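Local coordinates for protein sialidase B (Streptococcus pneumoniae TIGR4, PDB 4XJZ) that hydrolyses the alpha-2,3, alpha-2,6 and alpha-2,8 glycosidic linkages of terminal sialic acid residues in oligosaccharides, glycoproteins and glycolipids, at residues Gly51-Lys56 against Ile145-Leu150; Phe206-Leu211 against Ser222-Tyr227; Tyr471-Leu476 against Pro496-Thr501. The protein carries 1 engineered substitution. All blocks are in the same frame, centred on the assembly; numbering follows the deposited sequence.

Contact 1: Gly51-Lys56 against Ile145-Leu150; sequences GLSNSK and IDKATL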
loop_
_atom_site.group_PDB
_atom_site.type_symbol
_atom_site.label_atom_id
_atom_site.label_comp_id
_atom_site.label_asym_id
_atom_site.label_seq_id
_atom_site.Cartn_x
_atom_site.Cartn_y
_atom_site.Cartn_z
ATOM N N GLY A 51 27.544 -2.471 -18.130
ATOM C CA GLY A 51 28.360 -3.631 -17.837
ATOM C C GLY A 51 29.841 -3.296 -17.771
ATOM O O GLY A 51 30.337 -2.461 -18.525
ATOM N N LEU A 52 30.536 -3.935 -16.836
ATOM C CA LEU A 52 31.995 -3.935 -16.802
ATOM C C LEU A 52 32.379 -5.395 -16.784
ATOM O O LEU A 52 31.990 -6.120 -15.873
ATOM C CB LEU A 52 32.514 -3.280 -15.530
ATOM C CG LEU A 52 32.319 -1.780 -15.349
ATOM C CD1 LEU A 52 32.743 -1.370 -13.950
ATOM C CD2 LEU A 52 33.131 -1.020 -16.382
ATOM N N SER A 53 33.125 -5.850 -17.783
ATOM C CA SER A 53 33.362 -7.281 -17.874
ATOM C C SER A 53 34.751 -7.646 -18.354
ATOM O O SER A 53 35.431 -6.863 -19.019
ATOM C CB SER A 53 32.334 -7.943 -18.792
ATOM O OG SER A 53 32.553 -7.587 -20.146
ATOM N N ASN A 54 35.164 -8.848 -17.983
ATOM C CA ASN A 54 36.258 -9.508 -18.665
ATOM C C ASN A 54 35.629 -10.236 -19.850
ATOM O O ASN A 54 34.842 -11.165 -19.669
ATOM C CB ASN A 54 36.948 -10.479 -17.708
ATOM C CG ASN A 54 38.120 -11.186 -18.341
ATOM O OD1 ASN A 54 38.146 -11.391 -19.547
ATOM N ND2 ASN A 54 39.091 -11.575 -17.524
ATOM N N SER A 55 35.958 -9.801 -21.066
ATOM C CA SER A 55 35.310 -10.338 -22.261
ATOM C C SER A 55 36.040 -11.549 -22.838
ATOM O O SER A 55 35.639 -12.073 -23.872
ATOM C CB SER A 55 35.196 -9.259 -23.337
ATOM O OG SER A 55 36.469 -8.775 -23.722
ATOM N N LYS A 56 37.097 -11.990 -22.164
ATOM C CA LYS A 56 37.956 -13.048 -22.695
ATOM C C LYS A 56 37.401 -14.457 -22.470
ATOM O O LYS A 56 36.679 -14.712 -21.504
ATOM C CB LYS A 56 39.372 -12.913 -22.117
ATOM C CG LYS A 56 40.153 -11.723 -22.678
ATOM C CD LYS A 56 41.282 -11.254 -21.751
ATOM C CE LYS A 56 40.732 -10.406 -20.604
ATOM N NZ LYS A 56 41.726 -9.536 -19.913
ATOM N N ILE A 145 39.101 -7.321 -16.124
ATOM C CA ILE A 145 38.128 -6.462 -16.795
ATOM C C ILE A 145 38.788 -5.728 -17.967
ATOM O O ILE A 145 39.859 -5.139 -17.813
ATOM C CB ILE A 145 37.492 -5.440 -15.825
ATOM C CG1 ILE A 145 36.443 -6.117 -14.942
ATOM C CG2 ILE A 145 36.844 -4.300 -16.593
ATOM C CD1 ILE A 145 35.788 -5.165 -13.958
ATOM N N ASP A 146 38.154 -5.786 -19.134
ATOM C CA ASP A 146 38.705 -5.150 -20.325
ATOM C C ASP A 146 37.625 -4.531 -21.209
ATOM O O ASP A 146 37.917 -4.044 -22.302
ATOM C CB ASP A 146 39.536 -6.155 -21.127
ATOM C CG ASP A 146 38.694 -7.269 -21.729
ATOM O OD1 ASP A 146 37.602 -7.551 -21.205
ATOM O OD2 ASP A 146 39.131 -7.871 -22.730
ATOM N N LYS A 147 36.381 -4.533 -20.730
ATOM C CA LYS A 147 35.267 -3.933 -21.464
ATOM C C LYS A 147 34.350 -3.143 -20.534
ATOM O O LYS A 147 33.958 -3.635 -19.475
ATOM C CB LYS A 147 34.436 -5.008 -22.171
ATOM C CG LYS A 147 35.135 -5.718 -23.318
ATOM C CD LYS A 147 35.407 -4.775 -24.478
ATOM C CE LYS A 147 36.268 -5.461 -25.543
ATOM N NZ LYS A 147 36.645 -4.534 -26.645
ATOM N N ALA A 148 34.022 -1.917 -20.932
ATOM C CA ALA A 148 32.960 -1.140 -20.291
ATOM C C ALA A 148 31.887 -0.930 -21.345
ATOM O O ALA A 148 32.179 -0.427 -22.437
ATOM C CB ALA A 148 33.483 0.183 -19.800
ATOM N N THR A 149 30.650 -1.301 -21.018
ATOM C CA THR A 149 29.600 -1.454 -22.021
ATOM C C THR A 149 28.269 -0.817 -21.590
ATOM O O THR A 149 27.883 -0.890 -20.420
ATOM C CB THR A 149 29.365 -2.948 -22.312
ATOM O OG1 THR A 149 30.626 -3.610 -22.493
ATOM C CG2 THR A 149 28.513 -3.137 -23.551
ATOM N N LEU A 150 27.574 -0.197 -22.539
ATOM C CA LEU A 150 26.205 0.257 -22.306
ATOM C C LEU A 150 25.246 -0.615 -23.115
ATOM O O LEU A 150 25.475 -0.871 -24.302
ATOM C CB LEU A 150 26.045 1.730 -22.693
ATOM C CG LEU A 150 27.000 2.705 -22.007
ATOM C CD1 LEU A 150 26.766 4.124 -22.496
ATOM C CD2 LEU A 150 26.832 2.629 -20.497
HETATM O O HOH W 1 30.534 -5.685 -20.698
#

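Contact 2: Phe206-Leu211 against Ser222-Tyr227; sequences FRIPTL and SIDARY. With DMS (dimethyl sulfoxide), chain G.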
loop_
_atom_site.group_PDB
_atom_site.type_symbol
_atom_site.label_atom_id
_atom_site.label_comp_id
_atom_site.label_asym_id
_atom_site.label_seq_id
_atom_site.Cartn_x
_atom_site.Cartn_y
_atom_site.Cartn_z
ATOM N N PHE A 206 3.605 0.510 3.575
ATOM C CA PHE A 206 2.289 1.133 3.467
ATOM C C PHE A 206 1.446 0.349 2.489
ATOM O O PHE A 206 1.957 -0.182 1.488
ATOM C CB PHE A 206 2.420 2.597 3.030
ATOM C CG PHE A 206 3.159 3.439 4.026
ATOM C CD1 PHE A 206 2.511 3.934 5.149
ATOM C CD2 PHE A 206 4.519 3.682 3.877
ATOM C CE1 PHE A 206 3.200 4.683 6.101
ATOM C CE2 PHE A 206 5.216 4.418 4.824
ATOM C CZ PHE A 206 4.559 4.918 5.936
ATOM N N ARG A 207 0.152 0.257 2.792
ATOM C CA ARG A 207 -0.788 -0.473 1.947
ATOM C C ARG A 207 -2.134 0.184 2.064
ATOM O O ARG A 207 -2.414 0.878 3.053
ATOM C CB ARG A 207 -0.946 -1.919 2.424
ATOM C CG ARG A 207 0.265 -2.789 2.268
ATOM C CD ARG A 207 0.411 -3.211 0.841
ATOM N NE ARG A 207 -0.739 -3.966 0.314
ATOM C CZ ARG A 207 -0.926 -5.268 0.488
ATOM N NH1 ARG A 207 -0.064 -5.962 1.212
ATOM N NH2 ARG A 207 -1.983 -5.882 -0.040
ATOM N N ILE A 208 -2.973 -0.069 1.067
ATOM C CA ILE A 208 -4.402 0.278 1.106
ATOM C C ILE A 208 -4.671 1.784 1.145
ATOM O O ILE A 208 -5.225 2.307 2.123
ATOM C CB ILE A 208 -5.152 -0.444 2.268
ATOM C CG1 ILE A 208 -4.600 -1.860 2.551
ATOM C CG2 ILE A 208 -6.646 -0.513 1.987
ATOM C CD1 ILE A 208 -4.660 -2.826 1.355
ATOM N N PRO A 209 -4.280 2.482 0.072
ATOM C CA PRO A 209 -4.434 3.943 0.014
ATOM C C PRO A 209 -5.871 4.386 -0.161
ATOM O O PRO A 209 -6.672 3.680 -0.764
ATOM C CB PRO A 209 -3.639 4.313 -1.232
ATOM C CG PRO A 209 -3.741 3.102 -2.120
ATOM C CD PRO A 209 -3.624 1.957 -1.143
ATOM N N THR A 210 -6.184 5.576 0.354
ATOM C CA THR A 210 -7.482 6.186 0.113
ATOM C C THR A 210 -7.253 7.655 -0.205
ATOM O O THR A 210 -6.234 8.229 0.183
ATOM C CB THR A 210 -8.424 6.115 1.325
ATOM O OG1 THR A 210 -8.043 7.091 2.296
ATOM C CG2 THR A 210 -8.412 4.734 1.987
ATOM N N LEU A 211 -8.224 8.254 -0.884
ATOM C CA LEU A 211 -8.228 9.703 -1.136
ATOM C C LEU A 211 -9.645 10.230 -1.093
ATOM O O LEU A 211 -10.564 9.567 -1.532
ATOM C CB LEU A 211 -7.659 10.021 -2.520
ATOM C CG LEU A 211 -6.163 9.899 -2.806
ATOM C CD1 LEU A 211 -5.895 10.040 -4.289
ATOM C CD2 LEU A 211 -5.365 10.959 -1.998
ATOM N N SER A 222 -5.932 8.463 3.623
ATOM C CA SER A 222 -5.640 7.525 4.706
ATOM C C SER A 222 -4.919 6.308 4.141
ATOM O O SER A 222 -4.900 6.087 2.926
ATOM C CB SER A 222 -6.896 7.150 5.519
ATOM O OG SER A 222 -7.836 6.376 4.783
ATOM N N ILE A 223 -4.297 5.542 5.027
ATOM C CA ILE A 223 -3.435 4.437 4.598
ATOM C C ILE A 223 -3.258 3.474 5.773
ATOM O O ILE A 223 -3.378 3.856 6.936
ATOM C CB ILE A 223 -2.050 4.970 4.164
ATOM C CG1 ILE A 223 -1.267 3.949 3.327
ATOM C CG2 ILE A 223 -1.213 5.358 5.355
ATOM C CD1 ILE A 223 -1.463 4.094 1.881
ATOM N N ASP A 224 -2.969 2.212 5.458
ATOM C CA ASP A 224 -2.460 1.280 6.453
ATOM C C ASP A 224 -0.963 1.535 6.609
ATOM O O ASP A 224 -0.198 1.376 5.647
ATOM C CB ASP A 224 -2.585 -0.177 5.968
ATOM C CG ASP A 224 -3.966 -0.782 6.135
ATOM O OD1 ASP A 224 -4.995 -0.080 6.138
ATOM O OD2 ASP A 224 -4.016 -2.028 6.225
ATOM N N ALA A 225 -0.547 1.943 7.806
ATOM C CA ALA A 225 0.878 2.004 8.136
ATOM C C ALA A 225 1.239 0.633 8.689
ATOM O O ALA A 225 0.870 0.294 9.817
ATOM C CB ALA A 225 1.141 3.105 9.175
ATOM N N ARG A 226 1.919 -0.172 7.865
ATOM C CA ARG A 226 2.180 -1.580 8.187
ATOM C C ARG A 226 3.619 -1.764 8.660
ATOM O O ARG A 226 4.572 -1.396 7.949
ATOM C CB ARG A 226 1.863 -2.471 6.985
ATOM C CG ARG A 226 0.421 -2.329 6.491
ATOM C CD ARG A 226 -0.040 -3.588 5.783
ATOM N NE ARG A 226 -1.464 -3.538 5.477
ATOM C CZ ARG A 226 -2.120 -4.477 4.805
ATOM N NH1 ARG A 226 -1.473 -5.540 4.360
ATOM N NH2 ARG A 226 -3.420 -4.355 4.592
ATOM N N TYR A 227 3.761 -2.325 9.859
ATOM C CA TYR A 227 5.067 -2.379 10.525
ATOM C C TYR A 227 5.815 -3.684 10.291
ATOM O O TYR A 227 7.025 -3.670 10.072
ATOM C CB TYR A 227 4.928 -2.068 12.030
ATOM C CG TYR A 227 4.444 -0.654 12.277
ATOM C CD1 TYR A 227 5.346 0.374 12.479
ATOM C CD2 TYR A 227 3.094 -0.354 12.276
ATOM C CE1 TYR A 227 4.912 1.673 12.689
ATOM C CE2 TYR A 227 2.652 0.937 12.465
ATOM C CZ TYR A 227 3.561 1.940 12.681
ATOM O OH TYR A 227 3.112 3.238 12.869
HETATM S S DMS G . -6.583 -5.933 2.037
HETATM O O DMS G . -5.991 -5.372 3.300
HETATM C C1 DMS G . -5.204 -6.535 1.021
HETATM C C2 DMS G . -7.343 -7.528 2.429
HETATM O O HOH W 2 -6.288 1.874 4.734
#

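Contact 3: Tyr471-Leu476 against Pro496-Thr501; sequences YTSGEL and PFKNAT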
loop_
_atom_site.group_PDB
_atom_site.type_symbol
_atom_site.label_atom_id
_atom_site.label_comp_id
_atom_site.label_asym_id
_atom_site.label_seq_id
_atom_site.Cartn_x
_atom_site.Cartn_y
_atom_site.Cartn_z
ATOM N N TYR A 471 -18.359 -5.964 3.065
ATOM C CA TYR A 471 -18.703 -7.252 2.460
ATOM C C TYR A 471 -18.561 -8.386 3.457
ATOM O O TYR A 471 -17.823 -8.296 4.446
ATOM C CB TYR A 471 -17.816 -7.542 1.243
ATOM C CG TYR A 471 -16.341 -7.681 1.563
ATOM C CD1 TYR A 471 -15.765 -8.932 1.761
ATOM C CD2 TYR A 471 -15.517 -6.568 1.637
ATOM C CE1 TYR A 471 -14.418 -9.063 2.040
ATOM C CE2 TYR A 471 -14.161 -6.693 1.918
ATOM C CZ TYR A 471 -13.620 -7.944 2.119
ATOM O OH TYR A 471 -12.269 -8.076 2.399
ATOM N N THR A 472 -19.267 -9.476 3.182
ATOM C CA THR A 472 -19.089 -10.693 3.957
ATOM C C THR A 472 -19.447 -11.841 3.040
ATOM O O THR A 472 -19.630 -11.632 1.844
ATOM C CB THR A 472 -19.926 -10.685 5.262
ATOM O OG1 THR A 472 -19.591 -11.832 6.059
ATOM C CG2 THR A 472 -21.417 -10.677 4.959
ATOM N N SER A 473 -19.519 -13.059 3.568
ATOM C CA SER A 473 -19.842 -14.174 2.691
ATOM C C SER A 473 -21.260 -14.030 2.145
ATOM O O SER A 473 -22.215 -13.879 2.914
ATOM C CB SER A 473 -19.677 -15.504 3.411
ATOM O OG SER A 473 -19.959 -16.567 2.516
ATOM N N GLY A 474 -21.381 -14.023 0.818
ATOM C CA GLY A 474 -22.680 -14.012 0.166
ATOM C C GLY A 474 -23.376 -12.674 -0.021
ATOM O O GLY A 474 -24.471 -12.627 -0.587
ATOM N N GLU A 475 -22.776 -11.576 0.434
ATOM C CA GLU A 475 -23.437 -10.287 0.239
ATOM C C GLU A 475 -22.538 -9.085 0.420
ATOM O O GLU A 475 -21.490 -9.153 1.060
ATOM C CB GLU A 475 -24.621 -10.124 1.195
ATOM C CG GLU A 475 -24.234 -9.964 2.654
ATOM C CD GLU A 475 -25.432 -9.701 3.548
ATOM O OE1 GLU A 475 -26.348 -10.553 3.573
ATOM O OE2 GLU A 475 -25.465 -8.646 4.219
ATOM N N LEU A 476 -22.973 -7.971 -0.151
ATOM C CA LEU A 476 -22.468 -6.685 0.283
ATOM C C LEU A 476 -23.396 -6.214 1.392
ATOM O O LEU A 476 -24.618 -6.388 1.317
ATOM C CB LEU A 476 -22.465 -5.692 -0.870
ATOM C CG LEU A 476 -21.569 -5.999 -2.066
ATOM C CD1 LEU A 476 -21.652 -4.901 -3.113
ATOM C CD2 LEU A 476 -20.131 -6.215 -1.617
ATOM N N PRO A 496 -23.734 -13.315 -6.052
ATOM C CA PRO A 496 -23.594 -14.729 -6.430
ATOM C C PRO A 496 -22.198 -15.302 -6.171
ATOM O O PRO A 496 -21.647 -15.989 -7.034
ATOM C CB PRO A 496 -23.889 -14.710 -7.931
ATOM C CG PRO A 496 -23.510 -13.356 -8.378
ATOM C CD PRO A 496 -23.863 -12.443 -7.236
ATOM N N PHE A 497 -21.646 -15.030 -4.995
ATOM C CA PHE A 497 -20.310 -15.486 -4.635
ATOM C C PHE A 497 -20.261 -15.866 -3.168
ATOM O O PHE A 497 -20.735 -15.117 -2.313
ATOM C CB PHE A 497 -19.278 -14.380 -4.864
ATOM C CG PHE A 497 -19.295 -13.812 -6.241
ATOM C CD1 PHE A 497 -19.880 -12.579 -6.488
ATOM C CD2 PHE A 497 -18.731 -14.510 -7.292
ATOM C CE1 PHE A 497 -19.899 -12.050 -7.764
ATOM C CE2 PHE A 497 -18.747 -13.994 -8.562
ATOM C CZ PHE A 497 -19.332 -12.762 -8.807
ATOM N N LYS A 498 -19.681 -17.024 -2.874
ATOM C CA LYS A 498 -19.389 -17.370 -1.491
ATOM C C LYS A 498 -17.961 -16.975 -1.166
ATOM O O LYS A 498 -17.069 -17.117 -2.003
ATOM C CB LYS A 498 -19.626 -18.855 -1.220
ATOM C CG LYS A 498 -21.003 -19.111 -0.649
ATOM C CD LYS A 498 -21.359 -20.579 -0.600
ATOM C CE LYS A 498 -22.856 -20.730 -0.407
ATOM N NZ LYS A 498 -23.220 -22.069 0.123
ATOM N N ASN A 499 -17.770 -16.478 0.051
ATOM C CA ASN A 499 -16.491 -15.939 0.524
ATOM C C ASN A 499 -15.616 -15.226 -0.521
ATOM O O ASN A 499 -14.432 -15.524 -0.673
ATOM C CB ASN A 499 -15.702 -17.005 1.293
ATOM C CG ASN A 499 -15.526 -18.284 0.503
ATOM O OD1 ASN A 499 -15.097 -18.263 -0.651
ATOM N ND2 ASN A 499 -15.870 -19.411 1.120
ATOM N N ALA A 500 -16.212 -14.284 -1.243
ATOM C CA ALA A 500 -15.444 -13.430 -2.134
ATOM C C ALA A 500 -14.897 -12.262 -1.326
ATOM O O ALA A 500 -15.501 -11.846 -0.340
ATOM C CB ALA A 500 -16.316 -12.921 -3.259
ATOM N N THR A 501 -13.743 -11.754 -1.733
ATOM C CA THR A 501 -13.240 -10.495 -1.190
ATOM C C THR A 501 -13.884 -9.384 -2.019
ATOM O O THR A 501 -13.251 -8.804 -2.902
ATOM C CB THR A 501 -11.691 -10.447 -1.249
ATOM O OG1 THR A 501 -11.160 -11.550 -0.500
ATOM C CG2 THR A 501 -11.155 -9.157 -0.649
HETATM O O HOH W 3 -11.084 -10.909 2.778
HETATM O O HOH W 4 -18.193 -11.188 -0.353
HETATM O O HOH W 5 -19.007 -13.679 -1.022
#

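Contact 1: Gly51-Lys56 against Ile145-Leu150
Ile145 packs beside Leu52 and Ser53 just before strand 147-150 begins. Its CD1 lies 4.1 Å from Leu52 CB, and its CG1 and CG2 rest on the Ser53 peptide.

Asp146 is next. Its backbone N binds Ser53 O at 2.9 Å. Its side chain serves the loop that follows strand 46-53. OD1 accepts from Ser55 N at 2.8 Å, a nearly straight bond of 166°. OD2 accepts from Ser55 OG at 3.0 Å. Both oxygens are met on their syn sides, with the donors somewhat out of the carboxylate plane. The chi1 of 67° sets Asp146 CG between its own backbone N and carbonyl carbon, and this turns the carboxylate to Ser55. The Lys56 chain crosses it at a slant, with CE 3.7 Å from Asp146 OD2. Lys56 NZ itself binds Gly144 O.

Lys147 N is a second donor to Ser53 O. Asp146 and Lys147 thus both face Ser53, which makes a classic beta bulge. Lys147 CG leans on Ser55 CB, and Lys147 O accepts from Ser53 N.

Ala148 and Leu52 form a non-hydrogen-bonded antiparallel pair, with Ala148 CB 3.6 Å from Leu52 CD2. On its far edge Ala148 N binds Ser20 OG.

Thr149 and Gly51 form a hydrogen-bonded pair, closed by Gly51 N to Thr149 O and Thr149 N to Gly51 O. One water joins Thr149 OG1 to Ser53 OG, which also binds Asn154 O. The pairing lies in the six-stranded antiparallel sheet of the N-terminal, concanavalin-like domain.

An Asx turn, Lys56 N to Asn54 OD1, shapes the loop from within while Asp146 holds it from outside. Two donors from Ser55 and a nearby ammonium would probably favour the charged form of Asp146.

Contact 2: Phe206-Leu211 against Ser222-Tyr227
Arg207 and Arg226 lie against each other in the FRIP motif region of the sialidase beta-propeller. Their side chains cross, with guanidinium planes 44° apart. Arg207 CB sits over one face of the Arg226 guanidinium, 3.5 Å from Arg226 NE. The Arg207 chain bends at chi2 and chi3, and its NH1 comes over to 3.5 Å from Arg226 NH1. Arg207 binds substrate by similarity, consistent with a site for the sialic acid carboxylate. Glu631 takes a salt bridge from Arg207 NE, and Asp232, the probable proton acceptor, takes one from Arg226 NH1.

Arg226 is extended from CG to NE. It grips Asp224 side-on, with NE and NH2 both on OD2. The NE bond uses the anti lone pair, while NH2, at 2.9 Å from OD2, comes from above the carboxylate plane. This salt bridge limits rotation of the Arg226 guanidinium. The O of a dimethyl sulfoxide, probably from the crystallisation liquor, lies at the guanidinium edge and accepts from Arg226 NH2 at 3.1 Å.

Ile208 crosses Asp224 and Arg226 at a slant, its CG1 3.4 Å from Arg226 NH2. Its backbone takes a left-handed conformation, just after the antiparallel pairing of Phe206 with Ala225 and Arg207 with Asp224. A water links Ile208 O to Asp224 OD1, which also receives Asp289 N. Tyr615, the probable nucleophile, touches Ile208.

On the other face Phe206 CE1 meets Ala225 CB. Ile223 reaches across, its CD1 3.8 Å from Pro209 CB. Its CG1 stands anti to the backbone N (chi1 -163°), close to Phe206 CB.

Beyond Pro209, Thr210 N binds Ser222 O. The hydroxyls Thr210 OG1 and Ser222 OG are hydrogen-bonded at 2.6 Å, and Ser222 OG also pairs with Ser290 OG.

Contact 3: Tyr471-Leu476 against Pro496-Thr501
A water between Gly474 and Phe497 is gripped by three backbone groups. It donates to Phe497 O at 2.6 Å and accepts from Gly474 N and Ala500 N. The turn and the loop therefore share it. Phe497 O also faces Gly474 CA at 3.3 Å, in a C-H...O contact.

Gly474 belongs to the type II turn from Thr472 to Glu475, which links strands 466-472 and 475-481 as a beta hairpin. Its phi is positive, a shape that favours glycine.

The direct hydrogen bond between the segments is long but straight. Asn499 N donates to Ser473 OG at 3.3 Å, with an angle of 167°. A chi1 of -178° swings Ser473 OG to the side opposite its own N, out toward the Asn499 peptide.

A second water bridges the segments, donating to Thr472 O at 2.7 Å and to Ala500 O at 2.8 Å.

Tyr471 and Thr501 lie side by side and point the same way. The backbone of Thr501 sits over one face of the ring, displaced toward the rim, with Thr501 CA 3.7 Å from Tyr471 CE1. Thr501 CG2 lies 3.4 Å from Tyr471 OH. A third water, in the plane of the ring at its edge, binds Tyr471 OH and, weakly, Thr501 OG1. Thr501 neighbours Arg519, a substrate-binding residue by similarity, and the predicted active-site Glu503. Phe497 turns its ring the other way, onto Tyr542 and Thr520 to Thr522.

The loop is thus held to the hairpin largely through shared waters, backbone polar atoms and the Ser473 hydroxyl. The closest side-chain packing is Tyr471 against Thr501, near Glu503 and Arg519.

How the contacts relate
Contact 1 stands apart from the other two. It lies in the N-terminal lectin-like domain, about 44 Å centre to centre from contact 2 and about 57 Å from contact 3, away from the annotated catalytic residues. Contacts 2 and 3 both belong to the propeller and border its active site. Their centres are about 24 Å apart and their nearest atoms about 9 Å, so they do not touch. Contact 2 brings in Arg207 and approaches Asp232 and Tyr615. Contact 3 approaches Glu503 and Arg519 through Thr501. The same dimethyl sulfoxide that Arg226 binds lies about 5 Å from the Tyr471 side chain, so it sits between contacts 2 and 3.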